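Local coordinates for protein NAD(P)H dehydrogenase (quinone) (Deinococcus radiodurans, PDB 1YDG) that uses FMN to catalyse the reduction of quinones to quinols with electrons from NADH or NADPH, working as a homotetramer, at residues T17-A22 with Q176-N181. Numbering follows the deposited sequence.
Sequences TGTGYA and QPLLEN. With SO4 (sulfate ion), chain J.
Leu178 reaches the first turn of helix 19-33 with both arms of its isobutyl fork. Its CD2 rests on the methyl of Ala22, CB to CD2 3.7 Å, and also lies against that residue's carbonyl carbon; CD1 touches the same methyl and comes within 4.2 Å of Thr19 CG2. The CB atoms of Ala22 and Leu178 both point toward the opposite segment, and no hydrogen bond crosses between 17-22 and 176-181, so the join is a small apolar patch near the surface. Thr19 divides its branches: CG2 is turned anti to the backbone N (OG1 chi1 -59°), putting the methyl beside Leu178 CD1. The Thr19 side chain also touches Ala173. On its other flank the threonine meets a sulfate ion, probably picked up from the crystallisation solution. The sulfate occupies the phosphate-binding loop of the flavodoxin-like fold, between strand 8-13 and helix 19-33, where residues 15-20 bind FMN; it probably marks the place of the FMN phosphate. Sulfate O1 accepts bonds from Thr17 OG1 (2.6 Å) and Thr19 N. Thr17 N gives O3 a nearly straight one (171°). Gly20 N binds O4 at 2.7 Å. The positive end of the helix 19-33 dipole would probably favour an anion here. Gly18, the N-cap, has phi +99°, where a CB would jam against Thr17 O, which calls for glycine. Ser15 OG and Ser16 N also bind the sulfate.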
loop_
_atom_site.group_PDB
_atom_site.type_symbol
_atom_site.label_atom_id
_atom_site.label_comp_id
_atom_site.label_asym_id
_atom_site.label_seq_id
_atom_site.Cartn_x
_atom_site.Cartn_y
_atom_site.Cartn_z
ATOM N N THR B 17 -16.460 -1.095 19.628
ATOM C CA THR B 17 -16.796 -2.141 20.595
ATOM C C THR B 17 -15.818 -2.268 21.757
ATOM O O THR B 17 -15.829 -3.268 22.473
ATOM C CB THR B 17 -16.995 -3.494 19.868
ATOM O OG1 THR B 17 -15.894 -3.759 18.977
ATOM C CG2 THR B 17 -18.287 -3.467 19.053
ATOM N N GLY B 18 -14.983 -1.250 21.969
ATOM C CA GLY B 18 -14.085 -1.207 23.128
ATOM C C GLY B 18 -12.624 -1.628 22.967
ATOM O O GLY B 18 -11.806 -1.329 23.836
ATOM N N THR B 19 -12.259 -2.291 21.878
ATOM C CA THR B 19 -10.874 -2.741 21.745
ATOM C C THR B 19 -9.912 -1.556 21.581
ATOM O O THR B 19 -8.907 -1.483 22.271
ATOM C CB THR B 19 -10.699 -3.768 20.607
ATOM O OG1 THR B 19 -11.527 -4.896 20.874
ATOM C CG2 THR B 19 -9.232 -4.251 20.488
ATOM N N GLY B 20 -10.237 -0.621 20.687
ATOM C CA GLY B 20 -9.408 0.573 20.513
ATOM C C GLY B 20 -9.318 1.451 21.747
ATOM O O GLY B 20 -8.292 2.069 21.996
ATOM N N TYR B 21 -10.401 1.506 22.522
ATOM C CA TYR B 21 -10.428 2.239 23.772
ATOM C C TYR B 21 -9.445 1.602 24.772
ATOM O O TYR B 21 -8.680 2.309 25.425
ATOM C CB TYR B 21 -11.859 2.294 24.326
ATOM C CG TYR B 21 -12.055 3.076 25.614
ATOM C CD1 TYR B 21 -11.391 4.280 25.839
ATOM C CD2 TYR B 21 -12.951 2.633 26.593
ATOM C CE1 TYR B 21 -11.581 5.005 27.021
ATOM C CE2 TYR B 21 -13.151 3.350 27.766
ATOM C CZ TYR B 21 -12.462 4.539 27.978
ATOM O OH TYR B 21 -12.654 5.275 29.136
ATOM N N ALA B 22 -9.447 0.278 24.888
ATOM C CA ALA B 22 -8.489 -0.394 25.796
ATOM C C ALA B 22 -7.048 -0.106 25.345
ATOM O O ALA B 22 -6.175 0.191 26.158
ATOM C CB ALA B 22 -8.740 -1.890 25.830
ATOM N N GLN B 176 -12.932 -10.444 24.650
ATOM C CA GLN B 176 -12.100 -10.676 25.839
ATOM C C GLN B 176 -10.929 -9.678 25.876
ATOM O O GLN B 176 -10.566 -9.111 24.836
ATOM C CB GLN B 176 -11.593 -12.133 25.870
ATOM C CG GLN B 176 -12.122 -12.986 27.046
ATOM C CD GLN B 176 -13.631 -13.275 27.010
ATOM O OE1 GLN B 176 -14.392 -12.683 26.233
ATOM N NE2 GLN B 176 -14.065 -14.194 27.875
ATOM N N PRO B 177 -10.343 -9.444 27.070
ATOM C CA PRO B 177 -9.373 -8.349 27.190
ATOM C C PRO B 177 -8.061 -8.510 26.408
ATOM O O PRO B 177 -7.804 -9.546 25.773
ATOM C CB PRO B 177 -9.089 -8.284 28.700
ATOM C CG PRO B 177 -10.177 -9.077 29.355
ATOM C CD PRO B 177 -10.539 -10.130 28.359
ATOM N N LEU B 178 -7.253 -7.454 26.469
ATOM C CA LEU B 178 -5.973 -7.417 25.781
ATOM C C LEU B 178 -4.942 -8.292 26.488
ATOM O O LEU B 178 -4.915 -8.376 27.714
ATOM C CB LEU B 178 -5.443 -5.975 25.678
ATOM C CG LEU B 178 -5.863 -5.093 24.493
ATOM C CD1 LEU B 178 -7.315 -5.308 24.093
ATOM C CD2 LEU B 178 -5.608 -3.643 24.847
ATOM N N LEU B 179 -4.093 -8.913 25.680
ATOM C CA LEU B 179 -2.989 -9.724 26.153
ATOM C C LEU B 179 -1.845 -8.825 26.571
ATOM O O LEU B 179 -1.734 -7.691 26.099
ATOM C CB LEU B 179 -2.498 -10.638 25.035
ATOM C CG LEU B 179 -3.548 -11.375 24.208
ATOM C CD1 LEU B 179 -2.858 -12.228 23.161
ATOM C CD2 LEU B 179 -4.440 -12.216 25.100
ATOM N N GLU B 180 -0.986 -9.352 27.436
ATOM C CA GLU B 180 0.214 -8.646 27.897
ATOM C C GLU B 180 1.132 -8.257 26.734
ATOM O O GLU B 180 1.715 -7.172 26.734
ATOM C CB GLU B 180 0.980 -9.516 28.906
ATOM C CG GLU B 180 2.408 -9.058 29.260
ATOM C CD GLU B 180 2.444 -7.805 30.116
ATOM O OE1 GLU B 180 2.926 -7.881 31.268
ATOM O OE2 GLU B 180 1.996 -6.742 29.643
ATOM N N ASN B 181 1.246 -9.148 25.757
ATOM C CA ASN B 181 2.127 -8.942 24.613
ATOM C C ASN B 181 1.668 -7.737 23.779
ATOM O O ASN B 181 2.474 -6.888 23.376
ATOM C CB ASN B 181 2.169 -10.201 23.738
ATOM C CG ASN B 181 2.189 -11.499 24.560
ATOM O OD1 ASN B 181 3.219 -11.861 25.158
ATOM N ND2 ASN B 181 1.040 -12.204 24.596
HETATM S S SO4 J . -13.122 -1.760 18.380
HETATM O O1 SO4 J . -13.566 -2.637 19.464
HETATM O O2 SO4 J . -12.284 -2.499 17.457
HETATM O O3 SO4 J . -14.319 -1.257 17.707
HETATM O O4 SO4 J . -12.320 -0.674 18.929
#